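Local coordinates for programmed cell death 6-interacting protein (Homo sapiens, PDB 5WA1) that works in endocytosis, multivesicular body biogenesis, membrane repair and cytokinesis, and binds CHMP4 proteins through its Bro1 domain, the part present here, at residues T24-Q29 and S209-A214; V28-T33 and A149-Q154; T88-Y93 and V366-K371; Q154-Q159 and K172-A177. All coordinates share one frame; numbering follows the deposited sequence.

Interactions 1, 2 and 4 meet at the middle of the Bro1 domain, where their centres lie 8 to 11 Å apart, whereas interaction 3 sits about 18 Å from the chain centre. Interactions 1 and 2 lay one extended N-terminal segment, 24-33, first on helix 202-226 and then on helix 137-157, sharing V28. Interactions 2 and 4 both use helix 137-157, which packs on helix 164-191 in the latter. Interaction 1 is buried and apolar; interaction 4, also buried, sets an alanine on a tyrosine face and an isoleucine beside a histidine; interaction 2, partly buried, has direct hydrogen bonds; 2 and 4 each have a bridging water; interaction 3 grades from aliphatic packing to exposed loop.

Interaction 1: T24-Q29 and S209-A214; sequences TFISVQ and SLIMLA
I26 meets I211 at about a right angle, where the extended N-terminal segment of the Bro1 domain runs over helix 202-226 in the middle of this largely helical fold. The terminal methyl CD1 of I26 reaches CG2 of I211 at 4.0 Å, and CB of I26 lies only slightly farther from the same methyl. On I211 it is the short branch that does the touching: CG2 stands anti to the backbone N (chi1 -67° for CG1), which turns this methyl to the N-terminal segment. Isoleucine suits a buried apolar place such as this, I26 giving its long arm and I211 its short one.

M212 approaches V28 in another manner. Its chain starts off alongside the segment, bends at chi2 and chi3, and so brings CE back to CG2 of V28, 3.9 Å away. An unbranched, flexible thioether suits such a bent path. The backbone is held as well, for I26 N donates a hydrogen bond to OE1 of Q215, one helical turn beyond I211. V28 also packs on F146 of helix 137-157, so the segment is gripped by more than one helix. The methyl CE of M212 finally comes within 3.7 Å of the carbonyl O of I26.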
loop_
_atom_site.group_PDB
_atom_site.type_symbol
_atom_site.label_atom_id
_atom_site.label_comp_id
_atom_site.label_asym_id
_atom_site.label_seq_id
_atom_site.Cartn_x
_atom_site.Cartn_y
_atom_site.Cartn_z
ATOM N N THR A 24 -10.179 7.966 5.016
ATOM C CA THR A 24 -10.253 6.702 5.746
ATOM C C THR A 24 -9.335 5.650 5.135
ATOM O O THR A 24 -9.772 4.538 4.824
ATOM C CB THR A 24 -11.688 6.182 5.767
ATOM O OG1 THR A 24 -12.167 6.055 4.423
ATOM C CG2 THR A 24 -12.595 7.130 6.531
ATOM N N PHE A 25 -8.059 5.985 4.978
ATOM C CA PHE A 25 -7.089 5.126 4.315
ATOM C C PHE A 25 -6.296 4.313 5.331
ATOM O O PHE A 25 -6.024 4.762 6.445
ATOM C CB PHE A 25 -6.137 5.962 3.453
ATOM C CG PHE A 25 -6.754 6.420 2.160
ATOM C CD1 PHE A 25 -7.468 7.604 2.099
ATOM C CD2 PHE A 25 -6.637 5.651 1.012
ATOM C CE1 PHE A 25 -8.050 8.019 0.909
ATOM C CE2 PHE A 25 -7.216 6.058 -0.180
ATOM C CZ PHE A 25 -7.924 7.244 -0.230
ATOM N N ILE A 26 -5.954 3.099 4.940
ATOM C CA ILE A 26 -5.217 2.181 5.794
ATOM C C ILE A 26 -3.729 2.412 5.578
ATOM O O ILE A 26 -3.272 2.531 4.434
ATOM C CB ILE A 26 -5.597 0.727 5.483
ATOM C CG1 ILE A 26 -7.082 0.491 5.782
ATOM C CG2 ILE A 26 -4.710 -0.252 6.279
ATOM C CD1 ILE A 26 -7.625 -0.767 5.120
ATOM N N SER A 27 -2.977 2.501 6.673
ATOM C CA SER A 27 -1.525 2.516 6.635
ATOM C C SER A 27 -1.007 1.513 7.658
ATOM O O SER A 27 -1.751 0.999 8.497
ATOM C CB SER A 27 -0.961 3.914 6.907
ATOM O OG SER A 27 -1.350 4.375 8.183
ATOM N N VAL A 28 0.288 1.229 7.580
ATOM C CA VAL A 28 0.911 0.150 8.336
ATOM C C VAL A 28 1.944 0.754 9.279
ATOM O O VAL A 28 2.727 1.621 8.875
ATOM C CB VAL A 28 1.562 -0.880 7.393
ATOM C CG1 VAL A 28 2.183 -2.025 8.181
ATOM C CG2 VAL A 28 0.527 -1.403 6.395
ATOM N N GLN A 29 1.941 0.300 10.530
ATOM C CA GLN A 29 2.958 0.727 11.483
ATOM C C GLN A 29 4.302 0.079 11.161
ATOM O O GLN A 29 4.367 -1.047 10.662
ATOM C CB GLN A 29 2.534 0.378 12.912
ATOM C CG GLN A 29 1.294 1.127 13.382
ATOM C CD GLN A 29 1.522 2.628 13.486
ATOM O OE1 GLN A 29 1.136 3.392 12.596
ATOM N NE2 GLN A 29 2.141 3.058 14.580
ATOM N N SER A 209 -0.176 -6.070 0.377
ATOM C CA SER A 209 0.098 -5.643 -0.991
ATOM C C SER A 209 -1.195 -5.333 -1.734
ATOM O O SER A 209 -1.290 -4.332 -2.456
ATOM C CB SER A 209 0.886 -6.728 -1.722
ATOM O OG SER A 209 1.102 -6.378 -3.074
ATOM N N LEU A 210 -2.205 -6.182 -1.572
ATOM C CA LEU A 210 -3.486 -5.937 -2.233
ATOM C C LEU A 210 -4.194 -4.711 -1.667
ATOM O O LEU A 210 -4.815 -3.944 -2.419
ATOM C CB LEU A 210 -4.355 -7.181 -2.114
ATOM C CG LEU A 210 -5.728 -7.113 -2.770
ATOM C CD1 LEU A 210 -5.625 -6.615 -4.209
ATOM C CD2 LEU A 210 -6.345 -8.496 -2.706
ATOM N N ILE A 211 -4.124 -4.498 -0.351
ATOM C CA ILE A 211 -4.747 -3.309 0.234
ATOM C C ILE A 211 -4.142 -2.038 -0.362
ATOM O O ILE A 211 -4.857 -1.086 -0.703
ATOM C CB ILE A 211 -4.605 -3.330 1.768
ATOM C CG1 ILE A 211 -5.423 -4.471 2.369
ATOM C CG2 ILE A 211 -5.000 -1.968 2.359
ATOM C CD1 ILE A 211 -5.148 -4.712 3.855
ATOM N N MET A 212 -2.811 -2.000 -0.482
ATOM C CA MET A 212 -2.153 -0.823 -1.041
ATOM C C MET A 212 -2.480 -0.656 -2.512
ATOM O O MET A 212 -2.618 0.471 -3.003
ATOM C CB MET A 212 -0.632 -0.932 -0.850
ATOM C CG MET A 212 -0.187 -0.997 0.605
ATOM S SD MET A 212 -0.696 0.461 1.547
ATOM C CE MET A 212 -1.198 -0.261 3.110
ATOM N N LEU A 213 -2.597 -1.764 -3.241
ATOM C CA LEU A 213 -2.997 -1.662 -4.636
ATOM C C LEU A 213 -4.414 -1.109 -4.764
ATOM O O LEU A 213 -4.680 -0.271 -5.632
ATOM C CB LEU A 213 -2.882 -3.022 -5.317
ATOM C CG LEU A 213 -2.967 -2.983 -6.845
ATOM C CD1 LEU A 213 -1.694 -2.393 -7.435
ATOM C CD2 LEU A 213 -3.227 -4.375 -7.394
ATOM N N ALA A 214 -5.338 -1.564 -3.902
ATOM C CA ALA A 214 -6.699 -1.024 -3.900
ATOM C C ALA A 214 -6.700 0.469 -3.624
ATOM O O ALA A 214 -7.463 1.225 -4.234
ATOM C CB ALA A 214 -7.554 -1.736 -2.847
#

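Interaction 2: V28-T33 and A149-Q154; sequences VQLKKT and AALASQ
V28 presents its carbonyl to Q154, whose side chain can be followed outward from helix 137-157. CB points toward the extended segment, and CG, anti to the carbonyl carbon (chi1 -64°), passes 3.6 Å from V28 O. The chain stays extended beyond CG, which carries CD alongside the same oxygen and sets the amide where NE2 donates to V28 O at 2.8 Å. This bond is nearly straight (164°) and lies in the amide plane of Q154, although the donor is tilted from the plane of the V28 carbonyl. NE2 also donates to a water, which accepts in turn from L30 N, and it touches CD1 of L30 at 3.2 Å.

S153 receives V28 N on its OG at 3.0 Å while giving its own proton to A150 O, one turn back. Between these polar grips A150 is small enough to let the backbones approach, its CB 3.4 Å from V28 O, and L30 CD1 covers A150 and L151. Both the N-H and the C=O of V28, in a segment without regular secondary structure, are thus paired with helix side chains. The serine and the glutamine in effect take the part that a neighbouring strand would play in a sheet.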
loop_
_atom_site.group_PDB
_atom_site.type_symbol
_atom_site.label_atom_id
_atom_site.label_comp_id
_atom_site.label_asym_id
_atom_site.label_seq_id
_atom_site.Cartn_x
_atom_site.Cartn_y
_atom_site.Cartn_z
ATOM N N VAL A 28 0.288 1.229 7.580
ATOM C CA VAL A 28 0.911 0.150 8.336
ATOM C C VAL A 28 1.944 0.754 9.279
ATOM O O VAL A 28 2.727 1.621 8.875
ATOM C CB VAL A 28 1.562 -0.880 7.393
ATOM C CG1 VAL A 28 2.183 -2.025 8.181
ATOM C CG2 VAL A 28 0.527 -1.403 6.395
ATOM N N GLN A 29 1.941 0.300 10.530
ATOM C CA GLN A 29 2.958 0.727 11.483
ATOM C C GLN A 29 4.302 0.079 11.161
ATOM O O GLN A 29 4.367 -1.047 10.662
ATOM C CB GLN A 29 2.534 0.378 12.912
ATOM C CG GLN A 29 1.294 1.127 13.382
ATOM C CD GLN A 29 1.522 2.628 13.486
ATOM O OE1 GLN A 29 1.136 3.392 12.596
ATOM N NE2 GLN A 29 2.141 3.058 14.580
ATOM N N LEU A 30 5.384 0.807 11.447
ATOM C CA LEU A 30 6.720 0.303 11.183
ATOM C C LEU A 30 7.131 -0.703 12.257
ATOM O O LEU A 30 6.690 -0.633 13.406
ATOM C CB LEU A 30 7.731 1.455 11.134
ATOM C CG LEU A 30 7.938 2.233 9.822
ATOM C CD1 LEU A 30 6.683 2.960 9.361
ATOM C CD2 LEU A 30 9.088 3.213 9.976
ATOM N N LYS A 31 7.985 -1.648 11.866
ATOM C CA LYS A 31 8.553 -2.591 12.821
ATOM C C LYS A 31 9.672 -1.926 13.610
ATOM O O LYS A 31 10.417 -1.102 13.080
ATOM C CB LYS A 31 9.085 -3.833 12.102
ATOM C CG LYS A 31 8.016 -4.608 11.335
ATOM C CD LYS A 31 8.611 -5.676 10.415
ATOM C CE LYS A 31 9.431 -6.715 11.175
ATOM N NZ LYS A 31 8.740 -7.263 12.378
ATOM N N LYS A 32 9.776 -2.281 14.885
ATOM C CA LYS A 32 10.838 -1.787 15.744
ATOM C C LYS A 32 11.987 -2.787 15.767
ATOM O O LYS A 32 11.792 -3.995 15.594
ATOM C CB LYS A 32 10.312 -1.550 17.162
ATOM C CG LYS A 32 9.175 -0.548 17.244
ATOM C CD LYS A 32 8.575 -0.525 18.637
ATOM C CE LYS A 32 7.254 0.227 18.665
ATOM N NZ LYS A 32 6.583 0.078 19.986
ATOM N N THR A 33 13.198 -2.276 15.967
ATOM C CA THR A 33 14.361 -3.144 16.037
ATOM C C THR A 33 15.298 -2.622 17.113
ATOM O O THR A 33 15.272 -1.438 17.462
ATOM C CB THR A 33 15.089 -3.239 14.682
ATOM O OG1 THR A 33 16.213 -4.125 14.794
ATOM C CG2 THR A 33 15.570 -1.871 14.231
ATOM N N ALA A 149 7.905 0.055 2.879
ATOM C CA ALA A 149 6.513 -0.021 2.438
ATOM C C ALA A 149 5.575 0.622 3.452
ATOM O O ALA A 149 4.672 1.385 3.081
ATOM C CB ALA A 149 6.133 -1.484 2.200
ATOM N N ALA A 150 5.777 0.329 4.740
ATOM C CA ALA A 150 4.913 0.873 5.784
ATOM C C ALA A 150 5.012 2.391 5.848
ATOM O O ALA A 150 3.995 3.093 5.914
ATOM C CB ALA A 150 5.282 0.252 7.137
ATOM N N LEU A 151 6.238 2.926 5.855
ATOM C CA LEU A 151 6.382 4.376 5.885
ATOM C C LEU A 151 5.802 5.010 4.625
ATOM O O LEU A 151 5.148 6.059 4.694
ATOM C CB LEU A 151 7.857 4.758 6.087
ATOM C CG LEU A 151 8.125 6.262 6.203
ATOM C CD1 LEU A 151 7.388 6.849 7.395
ATOM C CD2 LEU A 151 9.617 6.592 6.291
ATOM N N ALA A 152 5.985 4.366 3.468
ATOM C CA ALA A 152 5.370 4.872 2.241
ATOM C C ALA A 152 3.849 4.887 2.349
ATOM O O ALA A 152 3.193 5.821 1.868
ATOM C CB ALA A 152 5.800 4.029 1.041
ATOM N N SER A 153 3.265 3.853 2.970
ATOM C CA SER A 153 1.815 3.836 3.154
ATOM C C SER A 153 1.369 4.959 4.078
ATOM O O SER A 153 0.296 5.538 3.878
ATOM C CB SER A 153 1.355 2.481 3.706
ATOM O OG SER A 153 1.541 2.408 5.121
ATOM N N GLN A 154 2.185 5.296 5.081
ATOM C CA GLN A 154 1.820 6.379 5.987
ATOM C C GLN A 154 1.926 7.734 5.305
ATOM O O GLN A 154 1.079 8.611 5.518
ATOM C CB GLN A 154 2.698 6.341 7.237
ATOM C CG GLN A 154 2.505 5.079 8.079
ATOM C CD GLN A 154 3.260 5.159 9.393
ATOM O OE1 GLN A 154 3.469 6.245 9.924
ATOM N NE2 GLN A 154 3.685 4.009 9.917
HETATM O O HOH W 1 4.851 3.684 12.892
#

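Interaction 3: T88-Y93 and V366-K371; sequences TLLRYY and VPISQK
L90 and I368 form the tight end of a contact in which the C-terminal tail of the Bro1 domain, beyond its last long helix, lies against helix 83-97. Their side chains meet at about a right angle, with L90 CD2 3.5 Å from I368 CD1. The same isoleucine methyl reaches CD2 of the Y93 ring at 3.6 Å, coming at it obliquely, and thereby fills the angle between leucine and tyrosine. I368 holds CG1 between its backbone N and carbonyl carbon (chi1 62°), a less common choice for isoleucine, and this throws CD1 inward to the helix. L90 and Y93, one turn apart, suit the place because they offer a methyl and a ring on the same side of the helix. F176 of helix 164-191 packs against the same L90 methyl, CD2, that meets I368.

S369 continues the close fit. Its CB lies 3.6 Å from CB of L90 and 3.5 Å from the backbone N of R91, and its small size lets the backbones come close, with CA of L90 and CA of S369 4.9 Å apart. The tail is also pinned by polar bonds, since D94 accepts from the backbone N of both I368 and S369, and E87 from that of Q370.

Elsewhere the contact thins. Beyond CB the extended R91 chain leads away from the tail. The loose side belongs to V366, which is exposed and leans only its CG2 on the Y93 ring, 3.9 Å from CE2 of Y93.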
loop_
_atom_site.group_PDB
_atom_site.type_symbol
_atom_site.label_atom_id
_atom_site.label_comp_id
_atom_site.label_asym_id
_atom_site.label_seq_id
_atom_site.Cartn_x
_atom_site.Cartn_y
_atom_site.Cartn_z
ATOM N N THR A 88 16.051 7.773 3.449
ATOM C CA THR A 88 17.047 7.148 4.315
ATOM C C THR A 88 16.791 5.653 4.456
ATOM O O THR A 88 17.721 4.839 4.369
ATOM C CB THR A 88 17.056 7.826 5.684
ATOM O OG1 THR A 88 17.374 9.213 5.524
ATOM C CG2 THR A 88 18.095 7.173 6.591
ATOM N N LEU A 89 15.530 5.268 4.664
ATOM C CA LEU A 89 15.180 3.852 4.668
ATOM C C LEU A 89 15.514 3.204 3.333
ATOM O O LEU A 89 16.117 2.126 3.288
ATOM C CB LEU A 89 13.691 3.682 4.983
ATOM C CG LEU A 89 13.378 3.234 6.403
ATOM C CD1 LEU A 89 11.882 3.247 6.639
ATOM C CD2 LEU A 89 13.965 1.849 6.659
ATOM N N LEU A 90 15.094 3.837 2.231
ATOM C CA LEU A 90 15.376 3.295 0.906
ATOM C C LEU A 90 16.874 3.146 0.688
ATOM O O LEU A 90 17.340 2.122 0.171
ATOM C CB LEU A 90 14.779 4.196 -0.168
ATOM C CG LEU A 90 13.257 4.308 -0.141
ATOM C CD1 LEU A 90 12.796 5.269 -1.219
ATOM C CD2 LEU A 90 12.629 2.940 -0.311
ATOM N N ARG A 91 17.643 4.164 1.075
ATOM C CA ARG A 91 19.091 4.094 0.925
ATOM C C ARG A 91 19.669 2.935 1.726
ATOM O O ARG A 91 20.549 2.212 1.240
ATOM C CB ARG A 91 19.728 5.415 1.351
ATOM C CG ARG A 91 21.249 5.408 1.238
ATOM C CD ARG A 91 21.892 6.591 1.950
ATOM N NE ARG A 91 23.333 6.396 2.100
ATOM C CZ ARG A 91 24.128 7.172 2.830
ATOM N NH1 ARG A 91 23.628 8.213 3.484
ATOM N NH2 ARG A 91 25.425 6.904 2.907
ATOM N N TYR A 92 19.186 2.735 2.955
ATOM C CA TYR A 92 19.728 1.652 3.768
ATOM C C TYR A 92 19.364 0.288 3.186
ATOM O O TYR A 92 20.170 -0.647 3.265
ATOM C CB TYR A 92 19.251 1.791 5.217
ATOM C CG TYR A 92 19.705 0.676 6.130
ATOM C CD1 TYR A 92 21.055 0.497 6.423
ATOM C CD2 TYR A 92 18.788 -0.205 6.695
ATOM C CE1 TYR A 92 21.478 -0.526 7.251
ATOM C CE2 TYR A 92 19.205 -1.238 7.528
ATOM C CZ TYR A 92 20.551 -1.392 7.801
ATOM O OH TYR A 92 20.978 -2.409 8.623
ATOM N N TYR A 93 18.181 0.156 2.576
ATOM C CA TYR A 93 17.850 -1.089 1.889
ATOM C C TYR A 93 18.778 -1.332 0.707
ATOM O O TYR A 93 19.257 -2.455 0.508
ATOM C CB TYR A 93 16.390 -1.078 1.419
ATOM C CG TYR A 93 15.994 -2.357 0.723
ATOM C CD1 TYR A 93 15.694 -3.498 1.451
ATOM C CD2 TYR A 93 15.934 -2.429 -0.666
ATOM C CE1 TYR A 93 15.334 -4.676 0.822
ATOM C CE2 TYR A 93 15.569 -3.604 -1.306
ATOM C CZ TYR A 93 15.271 -4.722 -0.558
ATOM O OH TYR A 93 14.914 -5.896 -1.186
ATOM N N VAL A 366 16.794 -2.579 -7.042
ATOM C CA VAL A 366 17.917 -1.866 -6.457
ATOM C C VAL A 366 18.761 -1.259 -7.572
ATOM O O VAL A 366 19.179 -1.970 -8.486
ATOM C CB VAL A 366 18.742 -2.804 -5.568
ATOM C CG1 VAL A 366 19.957 -2.082 -5.000
ATOM C CG2 VAL A 366 17.868 -3.367 -4.457
ATOM N N PRO A 367 19.020 0.058 -7.501
ATOM C CA PRO A 367 18.670 0.957 -6.393
ATOM C C PRO A 367 17.237 1.500 -6.408
ATOM O O PRO A 367 16.766 1.997 -7.437
ATOM C CB PRO A 367 19.670 2.103 -6.563
ATOM C CG PRO A 367 19.869 2.178 -8.041
ATOM C CD PRO A 367 19.802 0.756 -8.540
ATOM N N ILE A 368 16.549 1.406 -5.264
ATOM C CA ILE A 368 15.239 2.044 -5.132
ATOM C C ILE A 368 15.333 3.435 -4.519
ATOM O O ILE A 368 14.342 4.180 -4.545
ATOM C CB ILE A 368 14.243 1.187 -4.314
ATOM C CG1 ILE A 368 14.719 0.954 -2.875
ATOM C CG2 ILE A 368 13.978 -0.142 -5.007
ATOM C CD1 ILE A 368 13.749 0.069 -2.061
ATOM N N SER A 369 16.490 3.819 -3.984
ATOM C CA SER A 369 16.691 5.169 -3.474
ATOM C C SER A 369 17.306 6.061 -4.550
ATOM O O SER A 369 17.946 5.590 -5.494
ATOM C CB SER A 369 17.594 5.158 -2.237
ATOM O OG SER A 369 18.955 5.018 -2.604
ATOM N N GLN A 370 17.114 7.368 -4.387
ATOM C CA GLN A 370 17.632 8.338 -5.342
ATOM C C GLN A 370 19.105 8.627 -5.091
ATOM O O GLN A 370 19.560 8.670 -3.944
ATOM C CB GLN A 370 16.837 9.641 -5.274
ATOM C CG GLN A 370 15.427 9.517 -5.824
ATOM C CD GLN A 370 15.408 9.066 -7.274
ATOM O OE1 GLN A 370 15.643 9.860 -8.186
ATOM N NE2 GLN A 370 15.128 7.785 -7.493
ATOM N N LYS A 371 19.844 8.832 -6.181
ATOM C CA LYS A 371 21.257 9.200 -6.127
ATOM C C LYS A 371 22.034 8.240 -5.230
ATOM O O LYS A 371 22.822 8.645 -4.374
ATOM C CB LYS A 371 21.422 10.650 -5.660
ATOM C CG LYS A 371 20.883 11.690 -6.635
ATOM C CD LYS A 371 20.874 13.093 -6.031
ATOM C CE LYS A 371 19.866 13.201 -4.891
ATOM N NZ LYS A 371 19.596 14.617 -4.503
#

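Interaction 4: Q154-Q159 and K172-A177; sequences QIAAEQ and KHYQFA
A helical hairpin of the Bro1 domain brings the end of helix 137-157 against the following helix, 164-191, and A156 is the residue that fits between them. Its CB sits over one face of the Y174 ring, 3.5 Å from the ring centroid and 11° off the normal, a nearly central CH-pi contact. Alanine suits this spot because its single methyl can rest over the ring centre while the backbones stay close: CA of A156 and CA of H173 are 5.6 Å apart. The same methyl also touches H173 CB at 3.7 Å.

The first bond of Y174 does not aim at the other helix, but with CG anti to its carbonyl carbon (chi1 -77°) the ring comes under A156 CB. M212 of helix 202-226 packs on it as well, which places the tyrosine where three helices meet. On the other flank I155 brings CG2 obliquely to the H173 ring, 3.8 Å from CD2, and both residues also touch L86 of helix 83-97.

Farther along the segment, Q159 folds back and donates from NE2 to I155 O at 2.8 Å. E158 N reaches that oxygen from the opposite face of its carbonyl plane, so two donors share the acceptor. A water finishes the polar side, donating to A156 O at 2.8 Å and hydrogen-bonded to Y174 OH at 2.9 Å.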
loop_
_atom_site.group_PDB
_atom_site.type_symbol
_atom_site.label_atom_id
_atom_site.label_comp_id
_atom_site.label_asym_id
_atom_site.label_seq_id
_atom_site.Cartn_x
_atom_site.Cartn_y
_atom_site.Cartn_z
ATOM N N GLN A 154 2.185 5.296 5.081
ATOM C CA GLN A 154 1.820 6.379 5.987
ATOM C C GLN A 154 1.926 7.734 5.305
ATOM O O GLN A 154 1.079 8.611 5.518
ATOM C CB GLN A 154 2.698 6.341 7.237
ATOM C CG GLN A 154 2.505 5.079 8.079
ATOM C CD GLN A 154 3.260 5.159 9.393
ATOM O OE1 GLN A 154 3.469 6.245 9.924
ATOM N NE2 GLN A 154 3.685 4.009 9.917
ATOM N N ILE A 155 2.964 7.929 4.489
ATOM C CA ILE A 155 3.101 9.172 3.737
ATOM C C ILE A 155 1.944 9.326 2.757
ATOM O O ILE A 155 1.374 10.414 2.606
ATOM C CB ILE A 155 4.466 9.209 3.022
ATOM C CG1 ILE A 155 5.597 9.281 4.050
ATOM C CG2 ILE A 155 4.519 10.371 2.031
ATOM C CD1 ILE A 155 7.008 9.057 3.476
ATOM N N ALA A 156 1.576 8.239 2.080
ATOM C CA ALA A 156 0.467 8.301 1.129
ATOM C C ALA A 156 -0.841 8.642 1.827
ATOM O O ALA A 156 -1.623 9.474 1.339
ATOM C CB ALA A 156 0.344 6.971 0.388
ATOM N N ALA A 157 -1.095 8.008 2.976
ATOM C CA ALA A 157 -2.328 8.245 3.716
ATOM C C ALA A 157 -2.420 9.664 4.262
ATOM O O ALA A 157 -3.522 10.117 4.586
ATOM C CB ALA A 157 -2.450 7.229 4.854
ATOM N N GLU A 158 -1.301 10.378 4.368
ATOM C CA GLU A 158 -1.296 11.741 4.883
ATOM C C GLU A 158 -1.510 12.790 3.806
ATOM O O GLU A 158 -1.578 13.981 4.129
ATOM C CB GLU A 158 0.025 12.034 5.602
ATOM C CG GLU A 158 -0.037 11.832 7.096
ATOM C CD GLU A 158 1.317 11.974 7.754
ATOM O OE1 GLU A 158 1.367 11.964 9.000
ATOM O OE2 GLU A 158 2.329 12.094 7.027
ATOM N N GLN A 159 -1.610 12.397 2.544
ATOM C CA GLN A 159 -1.638 13.379 1.474
ATOM C C GLN A 159 -3.000 14.059 1.400
ATOM O O GLN A 159 -4.036 13.448 1.679
ATOM C CB GLN A 159 -1.289 12.720 0.142
ATOM C CG GLN A 159 0.136 12.181 0.115
ATOM C CD GLN A 159 1.153 13.233 0.520
ATOM O OE1 GLN A 159 1.191 14.326 -0.043
ATOM N NE2 GLN A 159 1.978 12.910 1.515
ATOM N N LYS A 172 1.699 7.192 -6.234
ATOM C CA LYS A 172 3.042 6.632 -6.366
ATOM C C LYS A 172 3.432 5.822 -5.136
ATOM O O LYS A 172 3.982 4.721 -5.260
ATOM C CB LYS A 172 4.044 7.763 -6.628
ATOM C CG LYS A 172 5.451 7.310 -7.001
ATOM C CD LYS A 172 6.242 8.463 -7.642
ATOM C CE LYS A 172 5.414 9.147 -8.738
ATOM N NZ LYS A 172 6.056 10.384 -9.274
ATOM N N HIS A 173 3.130 6.328 -3.936
ATOM C CA HIS A 173 3.571 5.641 -2.724
ATOM C C HIS A 173 2.763 4.373 -2.436
ATOM O O HIS A 173 3.326 3.386 -1.938
ATOM C CB HIS A 173 3.519 6.610 -1.542
ATOM C CG HIS A 173 4.691 7.548 -1.486
ATOM N ND1 HIS A 173 5.042 8.365 -2.540
ATOM C CD2 HIS A 173 5.597 7.788 -0.509
ATOM C CE1 HIS A 173 6.107 9.074 -2.209
ATOM N NE2 HIS A 173 6.463 8.742 -0.983
ATOM N N TYR A 174 1.459 4.367 -2.745
ATOM C CA TYR A 174 0.666 3.147 -2.582
ATOM C C TYR A 174 1.132 2.053 -3.529
ATOM O O TYR A 174 1.192 0.880 -3.146
ATOM C CB TYR A 174 -0.821 3.432 -2.810
ATOM C CG TYR A 174 -1.509 4.115 -1.656
ATOM C CD1 TYR A 174 -1.322 3.680 -0.346
ATOM C CD2 TYR A 174 -2.374 5.188 -1.882
ATOM C CE1 TYR A 174 -1.963 4.313 0.715
ATOM C CE2 TYR A 174 -3.009 5.822 -0.833
ATOM C CZ TYR A 174 -2.793 5.381 0.462
ATOM O OH TYR A 174 -3.425 6.009 1.512
ATOM N N GLN A 175 1.489 2.412 -4.763
ATOM C CA GLN A 175 1.981 1.403 -5.695
ATOM C C GLN A 175 3.360 0.899 -5.284
ATOM O O GLN A 175 3.665 -0.288 -5.448
ATOM C CB GLN A 175 2.001 1.966 -7.112
ATOM C CG GLN A 175 0.590 2.126 -7.691
ATOM C CD GLN A 175 0.618 2.734 -9.072
ATOM O OE1 GLN A 175 0.607 2.022 -10.080
ATOM N NE2 GLN A 175 0.687 4.057 -9.127
ATOM N N PHE A 176 4.206 1.785 -4.752
ATOM C CA PHE A 176 5.477 1.333 -4.198
ATOM C C PHE A 176 5.253 0.379 -3.030
ATOM O O PHE A 176 5.826 -0.715 -2.995
ATOM C CB PHE A 176 6.328 2.525 -3.753
ATOM C CG PHE A 176 7.524 2.109 -2.948
ATOM C CD1 PHE A 176 8.669 1.667 -3.582
ATOM C CD2 PHE A 176 7.471 2.075 -1.559
ATOM C CE1 PHE A 176 9.779 1.237 -2.840
ATOM C CE2 PHE A 176 8.561 1.641 -0.812
ATOM C CZ PHE A 176 9.714 1.227 -1.458
ATOM N N ALA A 177 4.422 0.777 -2.059
ATOM C CA ALA A 177 4.159 -0.092 -0.916
ATOM C C ALA A 177 3.599 -1.434 -1.368
ATOM O O ALA A 177 4.019 -2.488 -0.874
ATOM C CB ALA A 177 3.201 0.586 0.065
HETATM O O HOH W 2 -4.292 8.751 0.870
#